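Local coordinates for protein malate dehydrogenase (Picrophilus torridus, PDB 4BGV) that probably catalyses the reversible NAD-dependent oxidation of malate to oxaloacetate, a step of the tricarboxylic acid cycle, at residues A256-G261 and N271-V276; K265-N270 and I288-F293. All coordinates share one frame; numbering follows the deposited sequence.

Contact 1 (A256-G261 and N271-V276); sequences AAYITG and NLFIGV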
loop_
_atom_site.group_PDB
_atom_site.type_symbol
_atom_site.label_atom_id
_atom_site.label_comp_id
_atom_site.label_asym_id
_atom_site.label_seq_id
_atom_site.Cartn_x
_atom_site.Cartn_y
_atom_site.Cartn_z
ATOM N N ALA A 256 -17.333 16.209 14.522
ATOM C CA ALA A 256 -18.538 16.657 15.211
ATOM C C ALA A 256 -19.020 15.511 16.097
ATOM O O ALA A 256 -19.257 14.391 15.629
ATOM C CB ALA A 256 -19.603 17.062 14.216
ATOM N N ALA A 257 -19.129 15.773 17.389
ATOM C CA ALA A 257 -19.533 14.721 18.313
ATOM C C ALA A 257 -20.490 15.265 19.354
ATOM O O ALA A 257 -20.488 16.461 19.643
ATOM C CB ALA A 257 -18.312 14.090 18.987
ATOM N N TYR A 258 -21.285 14.369 19.932
ATOM C CA TYR A 258 -22.305 14.740 20.898
ATOM C C TYR A 258 -21.682 15.055 22.253
ATOM O O TYR A 258 -20.986 14.218 22.821
ATOM C CB TYR A 258 -23.277 13.575 21.043
ATOM C CG TYR A 258 -24.562 13.896 21.757
ATOM C CD1 TYR A 258 -25.481 14.783 21.206
ATOM C CD2 TYR A 258 -24.880 13.287 22.963
ATOM C CE1 TYR A 258 -26.679 15.061 21.844
ATOM C CE2 TYR A 258 -26.084 13.547 23.594
ATOM C CZ TYR A 258 -26.967 14.444 23.040
ATOM O OH TYR A 258 -28.151 14.718 23.677
ATOM N N ILE A 259 -21.944 16.256 22.763
ATOM C CA ILE A 259 -21.349 16.741 24.013
ATOM C C ILE A 259 -22.356 16.654 25.160
ATOM O O ILE A 259 -23.448 17.230 25.072
ATOM C CB ILE A 259 -20.908 18.222 23.866
ATOM C CG1 ILE A 259 -20.110 18.414 22.573
ATOM C CG2 ILE A 259 -20.119 18.692 25.109
ATOM C CD1 ILE A 259 -18.755 17.665 22.541
ATOM N N THR A 260 -22.008 15.915 26.215
ATOM C CA THR A 260 -22.862 15.783 27.398
ATOM C C THR A 260 -22.042 15.625 28.655
ATOM O O THR A 260 -20.827 15.485 28.598
ATOM C CB THR A 260 -23.749 14.532 27.365
ATOM O OG1 THR A 260 -22.938 13.366 27.166
ATOM C CG2 THR A 260 -24.772 14.634 26.297
ATOM N N GLY A 261 -22.725 15.639 29.797
ATOM C CA GLY A 261 -22.099 15.337 31.074
ATOM C C GLY A 261 -20.944 16.262 31.368
ATOM O O GLY A 261 -21.053 17.474 31.190
ATOM N N ASN A 271 -25.929 18.578 25.008
ATOM C CA ASN A 271 -26.819 17.796 24.159
ATOM C C ASN A 271 -26.892 18.298 22.725
ATOM O O ASN A 271 -27.966 18.316 22.131
ATOM C CB ASN A 271 -28.214 17.729 24.756
ATOM C CG ASN A 271 -28.195 17.309 26.194
ATOM O OD1 ASN A 271 -28.830 17.936 27.047
ATOM N ND2 ASN A 271 -27.440 16.262 26.487
ATOM N N LEU A 272 -25.745 18.723 22.203
ATOM C CA LEU A 272 -25.591 19.145 20.809
ATOM C C LEU A 272 -24.334 18.493 20.252
ATOM O O LEU A 272 -23.491 18.017 21.020
ATOM C CB LEU A 272 -25.432 20.665 20.724
ATOM C CG LEU A 272 -26.624 21.503 21.171
ATOM C CD1 LEU A 272 -26.384 22.961 20.870
ATOM C CD2 LEU A 272 -27.870 20.996 20.472
ATOM N N PHE A 273 -24.215 18.458 18.923
ATOM C CA PHE A 273 -22.981 18.021 18.256
ATOM C C PHE A 273 -22.094 19.223 17.907
ATOM O O PHE A 273 -22.585 20.228 17.402
ATOM C CB PHE A 273 -23.301 17.272 16.963
ATOM C CG PHE A 273 -23.804 15.869 17.165
ATOM C CD1 PHE A 273 -25.098 15.641 17.609
ATOM C CD2 PHE A 273 -22.999 14.775 16.849
ATOM C CE1 PHE A 273 -25.582 14.341 17.769
ATOM C CE2 PHE A 273 -23.476 13.478 16.995
ATOM C CZ PHE A 273 -24.763 13.261 17.469
ATOM N N ILE A 274 -20.794 19.122 18.179
ATOM C CA ILE A 274 -19.855 20.159 17.761
ATOM C C ILE A 274 -18.463 19.531 17.583
ATOM O O ILE A 274 -18.177 18.483 18.161
ATOM C CB ILE A 274 -19.840 21.357 18.773
ATOM C CG1 ILE A 274 -19.190 22.604 18.157
ATOM C CG2 ILE A 274 -19.201 20.952 20.099
ATOM C CD1 ILE A 274 -19.552 23.909 18.911
ATOM N N GLY A 275 -17.607 20.157 16.778
ATOM C CA GLY A 275 -16.298 19.595 16.468
ATOM C C GLY A 275 -15.288 19.631 17.607
ATOM O O GLY A 275 -14.843 20.700 18.027
ATOM N N VAL A 276 -14.933 18.454 18.114
ATOM C CA VAL A 276 -13.984 18.334 19.223
ATOM C C VAL A 276 -13.064 17.140 18.951
ATOM O O VAL A 276 -13.415 16.256 18.158
ATOM C CB VAL A 276 -14.710 18.155 20.594
ATOM C CG1 VAL A 276 -15.597 19.372 20.935
ATOM C CG2 VAL A 276 -15.529 16.874 20.604
#
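Tyr258 and Phe273 sit side by side on adjacent antiparallel strands, as a non-hydrogen-bonded pair whose rings lie on the same face of the sheet. Starting at Tyr258 CB, the methylene sits over the face of the Phe273 ring, 4.0 Å from its centroid, in a CH-pi contact. CG is anti to the backbone N (chi1 -167°), which sends the ring along the neighbouring strand, and CD1 comes within 3.5 Å of Phe273 CE1; the two ring planes stand 53° apart. Further out, CE1 and CZ of the tyrosine pass over the backbone of Asn271. At the tip, Tyr258 OH accepts a weak, bent bond of 3.3 Å from Asn271 ND2. A tyrosine suits this place because its ring carbons pack on phenylalanine while its hydroxyl can pair with the amide at the tip.

On the face of Ala257, Ile259 and Ile274, the two segments meet through aliphatic carbons. The two isoleucines cross at an angle, Ile259 CG1 lying 3.7 Å from Ile274 CG2, and the CD1 tip of Ile259 meets the Val276 methyls head-on. Ala257 and Ile274 form the hydrogen-bonded pair: Ala257 N gives a nearly straight bond to Ile274 O (3.0 Å), and Ile274 N returns one to Ala257 O. Toward the turn, Asn271 N reaches Ile259 O at 2.8 Å. Ala256 and Gly275, a non-hydrogen-bonded pair, bring their CA atoms to 3.9 Å.

Helix 127-138 covers the aromatic face through Ala131 and Tyr135, whereas Trp301 and Val308 of helix 295-321 cover Ile274. This is an antiparallel strand pair joined by the short helix 262-267, part of the sheet in the alpha/beta C-terminal domain of the lactate/malate dehydrogenase family.

Contact 2 (K265-N270 and I288-F293); sequences KTYLVN and IYDLKF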
loop_
_atom_site.group_PDB
_atom_site.type_symbol
_atom_site.label_atom_id
_atom_site.label_comp_id
_atom_site.label_asym_id
_atom_site.label_seq_id
_atom_site.Cartn_x
_atom_site.Cartn_y
_atom_site.Cartn_z
ATOM N N LYS A 265 -19.088 21.023 30.615
ATOM C CA LYS A 265 -18.400 22.023 31.419
ATOM C C LYS A 265 -17.201 22.610 30.668
ATOM O O LYS A 265 -16.862 23.777 30.845
ATOM C CB LYS A 265 -17.977 21.429 32.768
ATOM C CG LYS A 265 -19.157 20.857 33.547
ATOM C CD LYS A 265 -18.723 20.060 34.771
ATOM C CE LYS A 265 -18.426 20.959 35.958
ATOM N NZ LYS A 265 -18.168 20.173 37.205
ATOM N N THR A 266 -16.567 21.795 29.829
ATOM C CA THR A 266 -15.436 22.237 29.012
ATOM C C THR A 266 -15.849 22.945 27.719
ATOM O O THR A 266 -15.285 23.986 27.352
ATOM C CB THR A 266 -14.531 21.030 28.639
ATOM O OG1 THR A 266 -13.845 20.567 29.813
ATOM C CG2 THR A 266 -13.508 21.420 27.570
ATOM N N TYR A 267 -16.822 22.377 27.013
ATOM C CA TYR A 267 -17.173 22.893 25.690
ATOM C C TYR A 267 -18.395 23.808 25.654
ATOM O O TYR A 267 -18.766 24.299 24.595
ATOM C CB TYR A 267 -17.282 21.750 24.675
ATOM C CG TYR A 267 -15.941 21.100 24.438
ATOM C CD1 TYR A 267 -14.944 21.786 23.764
ATOM C CD2 TYR A 267 -15.657 19.819 24.922
ATOM C CE1 TYR A 267 -13.693 21.215 23.555
ATOM C CE2 TYR A 267 -14.404 19.228 24.713
ATOM C CZ TYR A 267 -13.430 19.932 24.031
ATOM O OH TYR A 267 -12.177 19.379 23.824
ATOM N N LEU A 268 -19.011 24.027 26.814
ATOM C CA LEU A 268 -20.039 25.066 26.976
ATOM C C LEU A 268 -21.266 24.857 26.099
ATOM O O LEU A 268 -21.984 25.807 25.783
ATOM C CB LEU A 268 -19.444 26.455 26.717
ATOM C CG LEU A 268 -18.072 26.706 27.352
ATOM C CD1 LEU A 268 -17.610 28.123 27.062
ATOM C CD2 LEU A 268 -18.114 26.453 28.842
ATOM N N VAL A 269 -21.487 23.613 25.695
ATOM C CA VAL A 269 -22.722 23.227 25.029
ATOM C C VAL A 269 -23.214 21.964 25.683
ATOM O O VAL A 269 -22.416 21.182 26.222
ATOM C CB VAL A 269 -22.535 22.921 23.526
ATOM C CG1 VAL A 269 -22.332 24.189 22.744
ATOM C CG2 VAL A 269 -21.365 21.950 23.305
ATOM N N ASN A 270 -24.521 21.747 25.631
ATOM C CA ASN A 270 -25.059 20.503 26.156
ATOM C C ASN A 270 -26.082 19.879 25.218
ATOM O O ASN A 270 -26.982 20.559 24.715
ATOM C CB ASN A 270 -25.654 20.721 27.547
ATOM C CG ASN A 270 -26.055 19.423 28.214
ATOM O OD1 ASN A 270 -25.214 18.555 28.473
ATOM N ND2 ASN A 270 -27.347 19.283 28.507
ATOM N N ILE A 288 -13.859 11.618 24.363
ATOM C CA ILE A 288 -13.761 13.011 23.970
ATOM C C ILE A 288 -12.659 13.635 24.807
ATOM O O ILE A 288 -12.685 13.563 26.033
ATOM C CB ILE A 288 -15.071 13.754 24.223
ATOM C CG1 ILE A 288 -16.138 13.302 23.209
ATOM C CG2 ILE A 288 -14.856 15.255 24.099
ATOM C CD1 ILE A 288 -17.536 13.791 23.523
ATOM N N TYR A 289 -11.673 14.237 24.160
ATOM C CA TYR A 289 -10.622 14.902 24.921
ATOM C C TYR A 289 -11.073 16.308 25.316
ATOM O O TYR A 289 -11.607 17.050 24.494
ATOM C CB TYR A 289 -9.333 14.939 24.115
ATOM C CG TYR A 289 -8.805 13.540 23.843
ATOM C CD1 TYR A 289 -9.235 12.813 22.739
ATOM C CD2 TYR A 289 -7.927 12.935 24.731
ATOM C CE1 TYR A 289 -8.763 11.511 22.497
ATOM C CE2 TYR A 289 -7.452 11.649 24.505
ATOM C CZ TYR A 289 -7.873 10.948 23.383
ATOM O OH TYR A 289 -7.401 9.675 23.169
ATOM N N ASP A 290 -10.895 16.653 26.584
ATOM C CA ASP A 290 -11.265 17.983 27.058
ATOM C C ASP A 290 -10.058 18.908 26.987
ATOM O O ASP A 290 -9.087 18.718 27.705
ATOM C CB ASP A 290 -11.797 17.920 28.491
ATOM C CG ASP A 290 -13.092 17.147 28.589
ATOM O OD1 ASP A 290 -13.931 17.256 27.659
ATOM O OD2 ASP A 290 -13.260 16.419 29.581
ATOM N N LEU A 291 -10.129 19.910 26.126
ATOM C CA LEU A 291 -9.025 20.847 25.949
ATOM C C LEU A 291 -9.044 21.982 26.963
ATOM O O LEU A 291 -10.096 22.349 27.472
ATOM C CB LEU A 291 -9.073 21.455 24.542
ATOM C CG LEU A 291 -9.002 20.472 23.379
ATOM C CD1 LEU A 291 -9.219 21.217 22.068
ATOM C CD2 LEU A 291 -7.665 19.747 23.377
ATOM N N LYS A 292 -7.863 22.527 27.236
ATOM C CA LYS A 292 -7.729 23.786 27.947
ATOM C C LYS A 292 -7.608 24.890 26.902
ATOM O O LYS A 292 -6.729 24.838 26.052
ATOM C CB LYS A 292 -6.465 23.778 28.802
ATOM C CG LYS A 292 -6.273 22.541 29.663
ATOM C CD LYS A 292 -5.165 22.790 30.684
ATOM C CE LYS A 292 -4.345 21.546 30.959
ATOM N NZ LYS A 292 -2.965 21.696 30.412
ATOM N N PHE A 293 -8.487 25.881 26.960
ATOM C CA PHE A 293 -8.458 26.979 25.997
ATOM C C PHE A 293 -7.658 28.156 26.548
ATOM O O PHE A 293 -7.808 28.517 27.716
ATOM C CB PHE A 293 -9.884 27.494 25.704
ATOM C CG PHE A 293 -10.797 26.486 25.042
ATOM C CD1 PHE A 293 -11.444 25.511 25.789
ATOM C CD2 PHE A 293 -11.033 26.535 23.678
ATOM C CE1 PHE A 293 -12.298 24.596 25.171
ATOM C CE2 PHE A 293 -11.890 25.628 23.059
ATOM C CZ PHE A 293 -12.520 24.662 23.806
HETATM O O HOH W 1 -10.975 21.675 30.086
#
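The Tyr267 ring has Tyr289 O at its edge, in plane, and the CG2 methyl of its chain neighbour Thr266 over the centre of one face. Phe293 meets it nearly at right angles, the planes 83° apart, with the CE1 side of the tyrosine directed at the phenylalanine's edge; Phe293 CZ is 3.6 Å from Tyr267 CE1. Tyr267 CE2 lies 4.0 Å from Ile288 CG2. With CG anti to its own carbonyl carbon (chi1 -66°), the tyrosine carries its ring to the backbone of Tyr289 and Leu291.

The hydroxyl is gripped twice by loop backbone. Tyr267 OH donates to Tyr289 O in a very short bond of 2.5 Å and accepts from Leu291 N at 3.1 Å, so that one phenol serves both a main-chain C=O and a main-chain N-H. A phenylalanine in its place would probably leave Tyr289 O and Leu291 N without this partner and the loop less firmly fixed.

Thr266, partly exposed, uses both its branches: its methyl lies 3.5 Å from Leu291 O, and its OG1 bonds a water that donates to the same Leu291 O at 2.8 Å. Asp290 OD1, close to the tyrosine ring, is hydrogen-bonded to His263 near the start of the short helix. Trp301 packs against both aromatic rings. One hydroxyl acting as both donor and acceptor ties Tyr289 and Leu291 to the end of helix 262-267, which is likely to limit how the loop can move.

In the fold
Contact 1 is buried sheet core, whereas contact 2 lies farther from the chain's centre, partly buried, and includes an exposed aspartate and a water. They interlock along the chain: helix 262-267, which gives contact 2 one of its sides, is the connection between the two strands paired in contact 1. The two also touch, Val276 CG1 resting on Tyr267 CE1, and Trp301 of helix 295-321 packs against side chains of both. In contact 1 backbone bonds follow a regular strand register; in contact 2 a side-chain hydroxyl does that work for an irregular loop. Contact 2 also borders a second subunit, through Tyr289 and Leu291, while no other subunit touches contact 1.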